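Local atomic coordinates of nucleoporin-like protein RIP (Homo sapiens, PDB entry 2OLM), a protein that acts as a cofactor for HIV-1 Rev in moving viral RNA to the cytoplasm, the part given here being its zinc-binding Arf-GAP domain. Residues R26-C31 and T49-S54; T37-N40 and S45-C48. All blocks are in the same frame, centred on the assembly; numbering follows the deposited sequence.

Contacts 1 and 2 are both buried and belong to the same C4 zinc finger of the Arf-GAP domain, with centres about 6 Å apart. In contact 1 a loop and the start of helix 49-55 meet round the metal, and sulfur does the work. In contact 2 the two strands of a hairpin are joined mainly by backbone hydrogen bonds. The hairpin lies within the chain between C28 and C51. C48, the residue right after its second strand, gives the zinc its fourth ligand. Direct bonds also tie the two together: T49 OG1 lies 2.8 Å from T37 OG1, and F29 N lies 2.9 Å from F46 O.

Contact 1: R26-C31 and T49-S54; sequences RKCFDC and TSCSGS. With ZN (zinc ion), chain B; SO4 (sulfate ion), chain D.
C28 and C31 meet C51 through a shared zinc ion. This is a buried metal contact between the loop after helix 3-20 and the first turn of helix 49-55. Three of the four ligands of the C4 zinc finger lie here, and C48 supplies the fourth. The zinc is 2.4 Å from C28 SG and 2.3 Å from C31 SG. The sulfur of C51 comes to it from the helix. Little else joins the segments: C51 SG rests against C31 CB at 3.6 Å and against D30 CB at 3.8 Å.

The two loop cysteines reach the metal by different torsions. C28 has SG anti to its backbone N (chi1 177°), whereas in C31 the sulfur sits between the backbone N and the carbonyl carbon (chi1 72°). The turn also folds back on its own ligand. C31 N donates to C28 SG over 3.5 Å in an almost straight bond, and D30 N adds a weak one. Such N-H groups probably ease the negative charge of the thiolate.

Earlier in the chain, and well away from helix 49-55, R26 holds a sulfate, probably from the crystallisation liquor, at the edge of its guanidinium. NH1 bonds to sulfate O4 at 2.8 Å and NH2 to sulfate O3 at 2.6 Å.

The carboxylate of D30 is bound by Y120 and K119 of helix 109-121. The F29 ring packs on helix 84-92 and makes a cation-pi contact with K119. C28 and D30 also touch V47 of strand 45-47, so the zinc loop lies against helices and hairpin alike.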
loop_
_atom_site.group_PDB
_atom_site.type_symbol
_atom_site.label_atom_id
_atom_site.label_comp_id
_atom_site.label_asym_id
_atom_site.label_seq_id
_atom_site.Cartn_x
_atom_site.Cartn_y
_atom_site.Cartn_z
ATOM N N ARG A 26 -10.602 10.356 0.293
ATOM C CA ARG A 26 -11.303 9.105 0.621
ATOM C C ARG A 26 -12.494 8.774 -0.270
ATOM O O ARG A 26 -13.066 7.680 -0.205
ATOM C CB ARG A 26 -11.792 9.129 2.068
ATOM C CG ARG A 26 -10.702 9.219 3.041
ATOM C CD ARG A 26 -11.296 9.294 4.477
ATOM N NE ARG A 26 -10.316 9.913 5.330
ATOM C CZ ARG A 26 -10.596 10.655 6.378
ATOM N NH1 ARG A 26 -11.864 10.868 6.765
ATOM N NH2 ARG A 26 -9.602 11.176 7.049
ATOM N N LYS A 27 -12.904 9.738 -1.109
ATOM C CA LYS A 27 -14.005 9.598 -2.028
ATOM C C LYS A 27 -13.526 10.031 -3.403
ATOM O O LYS A 27 -12.724 10.961 -3.523
ATOM C CB LYS A 27 -15.185 10.489 -1.601
ATOM C CG LYS A 27 -15.810 10.057 -0.288
ATOM C CD LYS A 27 -16.525 8.757 -0.429
ATOM N N CYS A 28 -14.029 9.327 -4.418
ATOM C CA CYS A 28 -13.756 9.652 -5.852
ATOM C C CYS A 28 -13.989 11.140 -6.074
ATOM O O CYS A 28 -15.046 11.655 -5.750
ATOM C CB CYS A 28 -14.666 8.858 -6.752
ATOM S SG CYS A 28 -14.444 9.276 -8.447
ATOM N N PHE A 29 -13.026 11.831 -6.702
ATOM C CA PHE A 29 -13.155 13.264 -6.993
ATOM C C PHE A 29 -14.300 13.567 -7.951
ATOM O O PHE A 29 -14.832 14.670 -7.926
ATOM C CB PHE A 29 -11.873 13.787 -7.585
ATOM C CG PHE A 29 -11.909 15.245 -7.836
ATOM C CD1 PHE A 29 -12.165 16.121 -6.820
ATOM C CD2 PHE A 29 -11.687 15.741 -9.119
ATOM C CE1 PHE A 29 -12.288 17.482 -7.064
ATOM C CE2 PHE A 29 -11.764 17.110 -9.357
ATOM C CZ PHE A 29 -12.048 17.966 -8.331
ATOM N N ASP A 30 -14.653 12.655 -8.834
ATOM C CA ASP A 30 -15.638 12.920 -9.847
ATOM C C ASP A 30 -17.061 12.542 -9.500
ATOM O O ASP A 30 -17.996 13.290 -9.817
ATOM C CB ASP A 30 -15.202 12.335 -11.221
ATOM C CG ASP A 30 -13.972 13.032 -11.752
ATOM O OD1 ASP A 30 -13.992 14.310 -11.791
ATOM O OD2 ASP A 30 -12.992 12.340 -12.094
ATOM N N CYS A 31 -17.252 11.395 -8.866
ATOM C CA CYS A 31 -18.610 10.999 -8.450
ATOM C C CYS A 31 -18.917 11.118 -6.967
ATOM O O CYS A 31 -20.118 11.107 -6.609
ATOM C CB CYS A 31 -18.946 9.584 -8.934
ATOM S SG CYS A 31 -18.092 8.243 -8.062
ATOM N N THR A 49 -12.980 3.311 -10.296
ATOM C CA THR A 49 -12.814 2.653 -11.554
ATOM C C THR A 49 -13.778 3.067 -12.624
ATOM O O THR A 49 -13.411 3.241 -13.786
ATOM C CB THR A 49 -12.856 1.120 -11.318
ATOM O OG1 THR A 49 -11.838 0.791 -10.350
ATOM C CG2 THR A 49 -12.698 0.389 -12.626
ATOM N N SER A 50 -15.046 3.278 -12.251
ATOM C CA SER A 50 -16.044 3.650 -13.192
ATOM C C SER A 50 -15.751 5.043 -13.785
ATOM O O SER A 50 -15.812 5.240 -14.986
ATOM C CB SER A 50 -17.435 3.604 -12.564
ATOM O OG SER A 50 -18.398 3.904 -13.516
ATOM N N CYS A 51 -15.410 5.976 -12.909
ATOM C CA CYS A 51 -15.070 7.295 -13.414
ATOM C C CYS A 51 -13.805 7.251 -14.226
ATOM O O CYS A 51 -13.736 7.974 -15.240
ATOM C CB CYS A 51 -14.917 8.275 -12.274
ATOM S SG CYS A 51 -16.520 8.747 -11.503
ATOM N N SER A 52 -12.838 6.406 -13.847
ATOM C CA SER A 52 -11.632 6.243 -14.663
ATOM C C SER A 52 -11.986 5.792 -16.083
ATOM O O SER A 52 -11.435 6.286 -17.074
ATOM C CB SER A 52 -10.690 5.261 -14.029
ATOM O OG SER A 52 -10.184 5.714 -12.797
ATOM N N GLY A 53 -12.920 4.848 -16.208
ATOM C CA GLY A 53 -13.356 4.443 -17.529
ATOM C C GLY A 53 -13.928 5.600 -18.342
ATOM O O GLY A 53 -13.655 5.735 -19.540
ATOM N N SER A 54 -14.736 6.450 -17.702
ATOM C CA SER A 54 -15.302 7.618 -18.380
ATOM C C SER A 54 -14.255 8.701 -18.732
ATOM O O SER A 54 -14.340 9.313 -19.797
ATOM C CB SER A 54 -16.433 8.240 -17.565
ATOM O OG SER A 54 -17.511 7.299 -17.487
HETATM ZN ZN ZN B . -16.209 7.909 -9.330
HETATM S S SO4 D . -10.658 13.459 9.364
HETATM O O1 SO4 D . -10.884 14.822 8.880
HETATM O O2 SO4 D . -10.575 13.392 10.814
HETATM O O3 SO4 D . -9.373 13.010 8.835
HETATM O O4 SO4 D . -11.767 12.626 8.951
#

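Contact 2: T37-N40 and S45-C48; sequences TYVN and SFVC. With ZN (zinc ion), chain B.
V47, N40 and S45 have the most surface buried where strands 38-40 and 45-47 pair as an antiparallel hairpin. The pairing starts next to the hairpin loop. N40 and S45 form a hydrogen-bonded pair: N40 N gives to S45 O at 2.8 Å, and S45 N returns a longer bond to N40 O. Their side chains lie on the same face of the sheet. S45 OG comes within 3.2 Å of N40 CB, and a water bridges this hydroxyl to N40 ND2. The N40 amide is also held by T42 and H62: OD1 accepts from T42 N, and ND2 bonds to H62 ND1.

V47 pairs with Y38 on the same face. V47 N gives a nearly straight bond to Y38 O, 2.9 Å long. V47 O accepts two bonds, one from Y38 N and one from T37 N, each 2.9 Å. The Y38 donor lies nearly in line with the C=O, while the T37 donor comes in at 136°, well off the carbonyl plane. Two residues facing one make this a classic beta bulge. The chi1 of V47 (-67°) sets CG2 between its backbone N and carbonyl carbon, and this methyl packs on Y38 CB at 4.0 Å.

V39 and F46 form the non-hydrogen-bonded pair on the other face. They lie side by side; in the V39 conformer given here, one of two deposited, CG1 meets F46 CE1 at 3.4 Å.

Just past the bulge, C48 N-caps helix 49-55 and binds zinc through SG, 2.3 Å away. F46 packs on helix 3-20, and V47 touches S52 of helix 49-55. Strand 64-66 lies along the other edge of 38-40, which is the middle strand of the sheet.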
loop_
_atom_site.group_PDB
_atom_site.type_symbol
_atom_site.label_atom_id
_atom_site.label_comp_id
_atom_site.label_asym_id
_atom_site.label_seq_id
_atom_site.Cartn_x
_atom_site.Cartn_y
_atom_site.Cartn_z
ATOM N N THR A 37 -9.719 4.081 -6.532
ATOM C CA THR A 37 -8.881 2.958 -6.928
ATOM C C THR A 37 -7.752 3.382 -7.898
ATOM O O THR A 37 -6.828 2.623 -8.159
ATOM C CB THR A 37 -9.740 1.923 -7.649
ATOM O OG1 THR A 37 -10.588 2.561 -8.601
ATOM C CG2 THR A 37 -10.650 1.194 -6.631
ATOM N N TYR A 38 -7.902 4.569 -8.529
ATOM C CA TYR A 38 -6.930 5.114 -9.489
ATOM C C TYR A 38 -6.572 6.541 -9.117
ATOM O O TYR A 38 -7.315 7.215 -8.432
ATOM C CB TYR A 38 -7.495 5.098 -10.923
ATOM C CG TYR A 38 -7.546 3.668 -11.448
ATOM C CD1 TYR A 38 -6.579 3.191 -12.314
ATOM C CD2 TYR A 38 -8.515 2.798 -11.007
ATOM C CE1 TYR A 38 -6.574 1.888 -12.735
ATOM C CE2 TYR A 38 -8.521 1.475 -11.432
ATOM C CZ TYR A 38 -7.548 1.040 -12.274
ATOM O OH TYR A 38 -7.529 -0.310 -12.643
ATOM N N VAL A 39 -5.399 6.956 -9.559
ATOM C CA VAL A 39 -5.088 8.392 -9.599
ATOM C C VAL A 39 -5.188 8.880 -11.028
ATOM O O VAL A 39 -4.787 8.214 -11.990
ATOM C CB VAL A 39 -3.715 8.776 -9.042
ATOM C CG1 VAL A 39 -3.668 8.603 -7.482
ATOM C CG2 VAL A 39 -2.616 8.011 -9.747
ATOM N N ASN A 40 -5.795 10.061 -11.162
ATOM C CA ASN A 40 -5.880 10.763 -12.418
ATOM C C ASN A 40 -4.713 11.717 -12.433
ATOM O O ASN A 40 -4.735 12.770 -11.795
ATOM C CB ASN A 40 -7.192 11.488 -12.572
ATOM C CG ASN A 40 -7.265 12.304 -13.808
ATOM O OD1 ASN A 40 -6.282 12.387 -14.516
ATOM N ND2 ASN A 40 -8.436 12.918 -14.089
ATOM N N SER A 45 -5.849 13.935 -9.094
ATOM C CA SER A 45 -7.003 13.535 -8.276
ATOM C C SER A 45 -6.982 12.043 -8.038
ATOM O O SER A 45 -6.247 11.284 -8.671
ATOM C CB SER A 45 -8.321 13.917 -8.945
ATOM O OG SER A 45 -8.418 13.246 -10.175
ATOM N N PHE A 46 -7.846 11.628 -7.116
ATOM C CA PHE A 46 -8.064 10.214 -6.762
ATOM C C PHE A 46 -9.461 9.853 -7.142
ATOM O O PHE A 46 -10.416 10.501 -6.690
ATOM C CB PHE A 46 -7.824 10.006 -5.236
ATOM C CG PHE A 46 -6.426 10.244 -4.812
ATOM C CD1 PHE A 46 -5.558 9.186 -4.625
ATOM C CD2 PHE A 46 -5.937 11.510 -4.632
ATOM C CE1 PHE A 46 -4.237 9.397 -4.269
ATOM C CE2 PHE A 46 -4.627 11.719 -4.276
ATOM C CZ PHE A 46 -3.780 10.662 -4.076
ATOM N N VAL A 47 -9.627 8.834 -8.014
ATOM C CA VAL A 47 -10.910 8.519 -8.657
ATOM C C VAL A 47 -11.202 7.005 -8.595
ATOM O O VAL A 47 -10.298 6.206 -8.428
ATOM C CB VAL A 47 -10.958 8.985 -10.144
ATOM C CG1 VAL A 47 -10.941 10.504 -10.176
ATOM C CG2 VAL A 47 -9.728 8.464 -10.929
ATOM N N CYS A 48 -12.452 6.649 -8.799
ATOM C CA CYS A 48 -12.904 5.248 -8.762
ATOM C C CYS A 48 -12.743 4.627 -10.163
ATOM O O CYS A 48 -12.392 5.318 -11.143
ATOM C CB CYS A 48 -14.376 5.195 -8.303
ATOM S SG CYS A 48 -15.623 5.682 -9.492
HETATM ZN ZN ZN B . -16.209 7.909 -9.330
HETATM O O HOH W 1 -10.514 13.460 -12.014
#